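Local structure of butyryl-CoA dehydrogenase (Marinomonas mediterranea, 6CXT) at residues G102-T105 against L106-L110; V185-R188 against N189-G192; C245-A248 against I249-G252; A302-Q305 against K306-V310. The protein is a flavoprotein of the acyl-CoA dehydrogenase family that binds flavin-adenine dinucleotide in a fold of two helical domains around a central beta domain. All blocks are in the same frame, centred on the assembly; numbering follows the deposited sequence.

Contact 1: residues G102-T105 against L106-L110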
# COMPACT_ATOMS: atom_id res chain seq x y z
N GLY B 102 -25.21 16.12 32.21
CA GLY B 102 -25.52 15.94 33.63
C GLY B 102 -26.39 17.11 34.14
O GLY B 102 -26.24 18.26 33.68
N SER B 103 -27.27 16.82 35.11
CA SER B 103 -27.97 17.88 35.87
C SER B 103 -26.92 18.83 36.45
O SER B 103 -25.76 18.44 36.64
CB SER B 103 -28.77 17.24 37.01
OG SER B 103 -27.88 16.93 38.08
N GLU B 104 -27.31 20.07 36.77
CA GLU B 104 -26.41 21.00 37.45
C GLU B 104 -25.85 20.47 38.76
O GLU B 104 -24.69 20.76 39.09
CB GLU B 104 -27.11 22.35 37.72
CG GLU B 104 -27.53 23.08 36.45
CD GLU B 104 -26.36 23.33 35.50
OE1 GLU B 104 -25.33 23.88 35.96
OE2 GLU B 104 -26.49 22.99 34.29
N THR B 105 -26.65 19.70 39.50
CA THR B 105 -26.22 19.12 40.77
C THR B 105 -25.16 18.02 40.56
O THR B 105 -24.10 18.02 41.21
CB THR B 105 -27.41 18.72 41.70
OG1 THR B 105 -28.22 17.71 41.09
CG2 THR B 105 -28.30 19.96 41.94
N LEU B 106 -25.43 17.13 39.61
CA LEU B 106 -24.43 16.12 39.23
C LEU B 106 -23.08 16.76 38.78
O LEU B 106 -22.01 16.38 39.30
CB LEU B 106 -25.01 15.11 38.21
CG LEU B 106 -24.21 13.79 38.11
CD1 LEU B 106 -24.34 12.86 39.32
CD2 LEU B 106 -24.61 13.05 36.86
N LYS B 107 -23.15 17.78 37.93
CA LYS B 107 -21.95 18.49 37.51
C LYS B 107 -21.13 19.11 38.65
O LYS B 107 -19.90 18.92 38.70
CB LYS B 107 -22.24 19.52 36.42
CG LYS B 107 -22.78 18.88 35.16
CD LYS B 107 -22.96 19.88 34.04
CE LYS B 107 -23.98 20.94 34.38
NZ LYS B 107 -24.52 21.60 33.16
N HIS B 108 -21.78 19.82 39.58
CA HIS B 108 -21.08 20.34 40.77
C HIS B 108 -20.59 19.27 41.70
O HIS B 108 -19.52 19.41 42.30
CB HIS B 108 -21.92 21.41 41.51
CG HIS B 108 -21.92 22.72 40.79
ND1 HIS B 108 -23.00 23.17 40.06
CD2 HIS B 108 -20.93 23.63 40.61
CE1 HIS B 108 -22.70 24.34 39.52
NE2 HIS B 108 -21.44 24.63 39.82
N GLN B 109 -21.32 18.17 41.80
CA GLN B 109 -20.88 17.05 42.63
C GLN B 109 -19.63 16.34 42.04
O GLN B 109 -18.69 16.03 42.77
CB GLN B 109 -22.01 16.05 42.76
CG GLN B 109 -21.84 15.01 43.85
CD GLN B 109 -23.01 14.03 43.86
OE1 GLN B 109 -24.18 14.44 43.94
NE2 GLN B 109 -22.72 12.72 43.73
N LEU B 110 -19.63 16.10 40.73
CA LEU B 110 -18.63 15.21 40.12
C LEU B 110 -17.43 15.89 39.51
O LEU B 110 -16.32 15.40 39.67
CB LEU B 110 -19.27 14.29 39.09
CG LEU B 110 -20.41 13.38 39.50
CD1 LEU B 110 -20.87 12.49 38.37
CD2 LEU B 110 -20.04 12.53 40.70
O HOH W 1 -25.39 19.65 31.61
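The carboxylate of E104 and the ammonium group of K107 form a salt bridge along one side of the first turn of helix 104-114, with OE2 of E104 2.7 Å from NZ of K107. The nitrogen arrives from above the carboxylate plane, 42° out of it. Bends in both chains, at chi2 of E104 (-56°) and chi3 of K107 (-63°), fold the two ends together. NZ also donates to a water that in turn donates to G102 O, tying the lysine back to the residue preceding the cap. S103 is the N-cap: its OG accepts from L106 N at 2.9 Å in a nearly straight bond. The carbonyl O of E104 carries two donors, H108 N and, also at 3.1 Å, H108 ND1; they reach it from opposite faces of the carbonyl plane, and the second bond is the more bent. Y55 OH forms the next shell, hydrogen-bonded to both E104 OE1 and K107 NZ, while H108 NE2 is bonded to K54 O. On another side of the helix, the leucines L106 and L110 face strand 181-187, joining the N-terminal helical domain to the middle beta domain.

Contact 2: residues V185-R188 against N189-G192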
# COMPACT_ATOMS: atom_id res chain seq x y z
N VAL B 185 -24.13 7.52 35.28
CA VAL B 185 -22.87 7.56 36.02
C VAL B 185 -23.05 6.64 37.21
O VAL B 185 -23.96 6.86 38.02
CB VAL B 185 -22.56 8.97 36.52
CG1 VAL B 185 -21.31 8.98 37.41
CG2 VAL B 185 -22.38 9.93 35.35
N VAL B 186 -22.23 5.60 37.32
CA VAL B 186 -22.40 4.57 38.34
C VAL B 186 -21.20 4.68 39.29
O VAL B 186 -20.07 4.36 38.89
CB VAL B 186 -22.50 3.17 37.74
CG1 VAL B 186 -22.67 2.09 38.82
CG2 VAL B 186 -23.65 3.11 36.73
N PRO B 187 -21.41 5.12 40.52
CA PRO B 187 -20.27 5.18 41.43
C PRO B 187 -19.70 3.79 41.73
O PRO B 187 -20.40 2.83 41.80
CB PRO B 187 -20.85 5.86 42.68
CG PRO B 187 -22.11 6.49 42.24
CD PRO B 187 -22.63 5.66 41.12
N ARG B 188 -18.39 3.72 41.86
CA ARG B 188 -17.67 2.50 42.16
C ARG B 188 -18.18 1.80 43.44
O ARG B 188 -18.24 0.64 43.45
CB ARG B 188 -16.17 2.77 42.27
CG ARG B 188 -15.27 1.58 42.49
CD ARG B 188 -15.43 0.47 41.49
NE ARG B 188 -14.43 -0.57 41.62
CZ ARG B 188 -13.19 -0.47 41.21
NH1 ARG B 188 -12.75 0.63 40.66
NH2 ARG B 188 -12.38 -1.49 41.37
N ASN B 189 -18.54 2.54 44.47
CA ASN B 189 -19.03 1.96 45.72
C ASN B 189 -20.45 1.36 45.67
O ASN B 189 -20.94 0.88 46.64
CB ASN B 189 -18.83 2.94 46.88
CG ASN B 189 -17.36 3.24 47.14
OD1 ASN B 189 -16.51 2.64 46.56
ND2 ASN B 189 -17.08 4.19 48.00
N THR B 190 -21.10 1.41 44.53
CA THR B 190 -22.44 0.81 44.35
C THR B 190 -22.32 -0.72 44.57
O THR B 190 -21.61 -1.42 43.80
CB THR B 190 -23.04 1.12 42.95
OG1 THR B 190 -23.00 2.53 42.71
CG2 THR B 190 -24.45 0.55 42.80
N PRO B 191 -23.03 -1.27 45.60
CA PRO B 191 -23.03 -2.70 45.73
C PRO B 191 -23.46 -3.41 44.47
O PRO B 191 -24.44 -3.03 43.81
CB PRO B 191 -24.05 -2.97 46.87
CG PRO B 191 -23.87 -1.77 47.73
CD PRO B 191 -23.82 -0.66 46.69
N GLY B 192 -22.72 -4.46 44.15
CA GLY B 192 -23.05 -5.27 42.98
C GLY B 192 -22.01 -5.12 41.82
O GLY B 192 -22.04 -5.91 40.87
O HOH W 2 -19.30 -2.08 44.84
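T190 folds back over P187 where strand 181-187 ends, closing a type I beta turn that runs from P187 to T190. From the CA of T190 outward, CB lies 3.3 Å from P187 O, and OG1, the branch that makes the contact, goes further in. With chi1 at -53°, this oxygen stands anti to the carbonyl carbon and beside the backbone N of its own residue, placing both donors of the threonine near one acceptor. OG1 donates to P187 O at 2.8 Å, coming in 25° from the carbonyl plane. The same hydroxyl oxygen touches the proline ring at CD (3.5 Å) and lies 3.9 Å from CG1 of V186. Beyond the turn, the T190 side chain packs against C217 and I219 of strand 209-220. The backbone N of T190 supplies the turn bond to P187 O at 3.2 Å, from well above the carbonyl plane and on the same face as OG1. Across the turn, a water donates to both T190 O and R188 O. The guanidinium group of R188 reaches another loop, where NH1 bonds the carbonyl oxygens of A163 and S161. A single carbonyl oxygen thus receives a backbone and a side-chain proton from one residue, a two-point grip that fixes the rotation of the threonine hydroxyl while it closes the turn.

Contact 3: residues C245-A248 against I249-G252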
# COMPACT_ATOMS: atom_id res chain seq x y z
N CYS B 245 -10.24 14.38 20.22
CA CYS B 245 -9.24 14.93 21.10
C CYS B 245 -8.25 13.90 21.62
O CYS B 245 -7.11 14.22 21.82
CB CYS B 245 -9.91 15.63 22.30
SG CYS B 245 -11.04 16.97 21.77
N LEU B 246 -8.71 12.68 21.91
CA LEU B 246 -7.82 11.68 22.51
C LEU B 246 -6.67 11.39 21.52
O LEU B 246 -5.51 11.23 21.92
CB LEU B 246 -8.59 10.41 22.90
CG LEU B 246 -7.80 9.24 23.52
CD1 LEU B 246 -8.71 8.40 24.43
CD2 LEU B 246 -7.18 8.31 22.43
N PHE B 247 -6.97 11.41 20.23
CA PHE B 247 -6.00 10.97 19.18
C PHE B 247 -4.91 12.01 18.93
O PHE B 247 -3.88 11.70 18.29
CB PHE B 247 -6.77 10.55 17.90
CG PHE B 247 -7.41 9.18 18.06
CD1 PHE B 247 -8.58 9.02 18.90
CD2 PHE B 247 -6.84 8.04 17.51
CE1 PHE B 247 -9.07 7.78 19.18
CE2 PHE B 247 -7.37 6.77 17.76
CZ PHE B 247 -8.47 6.64 18.61
N ALA B 248 -5.10 13.21 19.47
CA ALA B 248 -4.01 14.21 19.50
C ALA B 248 -2.75 13.64 20.17
O ALA B 248 -1.63 13.99 19.78
CB ALA B 248 -4.46 15.46 20.23
N ILE B 249 -2.93 12.73 21.15
CA ILE B 249 -1.79 12.05 21.81
C ILE B 249 -0.82 11.47 20.74
O ILE B 249 0.43 11.64 20.82
CB ILE B 249 -2.23 10.91 22.75
CG1 ILE B 249 -3.08 11.47 23.93
CG2 ILE B 249 -1.02 10.15 23.28
CD1 ILE B 249 -3.85 10.36 24.63
N PHE B 250 -1.40 10.78 19.77
CA PHE B 250 -0.59 9.94 18.88
C PHE B 250 0.07 10.79 17.79
O PHE B 250 1.07 10.38 17.24
CB PHE B 250 -1.49 8.90 18.23
CG PHE B 250 -2.30 8.15 19.27
CD1 PHE B 250 -1.66 7.57 20.39
CD2 PHE B 250 -3.70 8.02 19.12
CE1 PHE B 250 -2.40 6.92 21.41
CE2 PHE B 250 -4.44 7.32 20.10
CZ PHE B 250 -3.82 6.81 21.25
N VAL B 251 -0.51 11.94 17.49
CA VAL B 251 0.17 12.90 16.60
C VAL B 251 1.47 13.36 17.29
O VAL B 251 2.55 13.36 16.68
CB VAL B 251 -0.72 14.13 16.29
CG1 VAL B 251 0.08 15.23 15.59
CG2 VAL B 251 -1.93 13.72 15.42
N GLY B 252 1.41 13.71 18.58
CA GLY B 252 2.64 13.98 19.33
C GLY B 252 3.59 12.77 19.36
O GLY B 252 4.82 12.91 19.12
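A type I beta turn from C245 to A248 joins helices 231-245 and 248-267 in the helical C-terminal domain of the acyl-CoA dehydrogenase fold; at the start of the second helix I249 N bonds to L246 O at 3.1 Å, F250 N bonds to F247 O, and G252 N bonds to A248 O in a nearly straight line. Beside this backbone, the rings of F247 and F250 form an offset edge-to-face pair, with centroids 5.3 Å apart and planes at 76°. F250 supplies the edge: its CE2 sits over the face of F247, displaced toward the rim, and its CD2 comes within 3.5 Å of F247 CD2. Both phenylalanines hold CG anti to their carbonyl carbon (chi1 -76° and -51°), which brings the rings out on a common side of the chain. L246 meets the F250 ring from another direction, as its CD2 methyl rests obliquely against CE2 at 3.7 Å. CD1 of I249 lies more loosely against L246 CG, at 4.3 Å. All of these side chains are buried. Around them, F247, F250 and V251 pack on I323 of helix 313-338, and F250 also meets the ring of F327; L246 faces F85 and A88 of helix 81-101, whereas A248 and I249 lie against I71 of helix 64-77.

Contact 4: residues A302-Q305 against K306-V310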
# COMPACT_ATOMS: atom_id res chain seq x y z
N ALA B 302 -10.41 18.91 12.19
CA ALA B 302 -11.52 18.29 12.91
C ALA B 302 -11.80 19.12 14.18
O ALA B 302 -12.98 19.37 14.45
CB ALA B 302 -11.21 16.85 13.33
N ALA B 303 -10.75 19.53 14.91
CA ALA B 303 -10.95 20.30 16.14
C ALA B 303 -11.59 21.65 15.83
O ALA B 303 -12.50 22.09 16.53
CB ALA B 303 -9.65 20.47 16.91
N TRP B 304 -11.11 22.32 14.79
CA TRP B 304 -11.71 23.59 14.38
C TRP B 304 -13.16 23.41 13.99
O TRP B 304 -14.02 24.22 14.36
CB TRP B 304 -10.93 24.24 13.21
CG TRP B 304 -11.62 25.45 12.67
CD1 TRP B 304 -11.52 26.73 13.15
CD2 TRP B 304 -12.52 25.50 11.57
NE1 TRP B 304 -12.31 27.57 12.41
CE2 TRP B 304 -12.94 26.85 11.43
CE3 TRP B 304 -13.01 24.54 10.67
CZ2 TRP B 304 -13.83 27.27 10.43
CZ3 TRP B 304 -13.91 24.96 9.67
CH2 TRP B 304 -14.29 26.32 9.56
N GLN B 305 -13.43 22.39 13.21
CA GLN B 305 -14.78 22.19 12.71
C GLN B 305 -15.76 21.87 13.86
O GLN B 305 -16.93 22.30 13.84
CB GLN B 305 -14.85 21.10 11.66
CG GLN B 305 -15.86 21.45 10.60
CD GLN B 305 -16.24 20.29 9.74
OE1 GLN B 305 -16.24 19.12 10.16
NE2 GLN B 305 -16.58 20.60 8.50
N LYS B 306 -15.27 21.09 14.84
CA LYS B 306 -16.06 20.74 16.02
C LYS B 306 -16.47 22.00 16.80
O LYS B 306 -17.51 22.00 17.44
CB LYS B 306 -15.31 19.75 16.92
CG LYS B 306 -16.18 19.13 17.99
CD LYS B 306 -15.45 18.00 18.75
CE LYS B 306 -16.13 17.74 20.10
NZ LYS B 306 -17.57 17.42 19.90
N SER B 307 -15.66 23.05 16.73
CA SER B 307 -16.00 24.34 17.34
C SER B 307 -17.00 25.18 16.52
O SER B 307 -17.34 26.26 16.96
CB SER B 307 -14.73 25.18 17.51
OG SER B 307 -13.75 24.48 18.26
N GLN B 308 -17.45 24.71 15.35
CA GLN B 308 -18.31 25.51 14.44
C GLN B 308 -19.80 25.16 14.46
O GLN B 308 -20.60 25.76 13.73
CB GLN B 308 -17.85 25.41 12.96
CG GLN B 308 -16.40 25.82 12.70
CD GLN B 308 -16.02 27.13 13.37
OE1 GLN B 308 -16.58 28.17 13.06
NE2 GLN B 308 -15.04 27.09 14.27
N ASP B 309 -20.21 24.18 15.25
CA ASP B 309 -21.64 23.79 15.22
C ASP B 309 -22.17 23.54 13.78
O ASP B 309 -23.10 24.20 13.29
CB ASP B 309 -22.51 24.80 16.00
CG ASP B 309 -23.48 24.13 16.95
OD1 ASP B 309 -23.27 22.95 17.31
OD2 ASP B 309 -24.46 24.81 17.34
N VAL B 310 -21.49 22.63 13.10
CA VAL B 310 -21.93 22.00 11.85
C VAL B 310 -21.80 20.51 12.18
O VAL B 310 -21.34 20.17 13.27
CB VAL B 310 -21.04 22.44 10.66
CG1 VAL B 310 -21.26 23.93 10.35
CG2 VAL B 310 -19.55 22.15 10.92
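The amide of Q308 lies flat over the indole of W304, the two planes only 8° apart. CG of Q308 stands over the six-membered ring, 3.7 Å from its centroid and 9° off the ring normal, a CH-pi contact. Farther along the side chain, NE2 covers the pyrrole part and comes 3.3 Å from W304 NE1. Both of these nitrogens are donors, so their closeness reflects stacking and not a hydrogen bond. NE2 instead donates to W304 O at 3.0 Å, and that oxygen lies almost in the amide plane, which holds the amide flat against the ring. The bend at chi2 of Q308 (-47°) turns the chain back toward the helix. This arrangement closes the C-terminal end of helix 279-306, in the helical C-terminal domain of the acyl-CoA dehydrogenase fold. Here Q308 N bonds to Q305 O at 2.9 Å, before the chain leaves helical angles at D309, whose phi is positive. Beyond that residue V310 turns back, its CG2 resting 3.8 Å from CG of Q305; the two side chains meet at about a right angle. K306 continues the regular bonding, with its N 2.9 Å from A302 O, but its side chain leads off to a salt bridge with D240 and a cation-pi contact with W241. At the subunit interface, W304 meets F3 of the second subunit edge-to-face and packs on N2 of that same subunit.

How the contacts relate
Contacts 1 and 2 touch although one lies in the N-terminal helical domain and the other in the middle beta domain: L110 CD1 packs on V185 CG1 at 3.7 Å, and L106 CD2 on V185 CG2 at 4.1 Å. Their centres are about 17 Å apart. Contacts 3 and 4 both belong to the C-terminal helical domain, with centres also about 17 Å apart and nearest atoms about 5 Å, without touching. Contact 3 is the deepest, its centre about 8 Å from the centre of the chain, and the side chain of L246 is about 5 Å from FK4 and about 8 Å from FAD. The side chains of K306 and R188 lie about 12 Å from FK4 and about 13 Å from FAD, respectively.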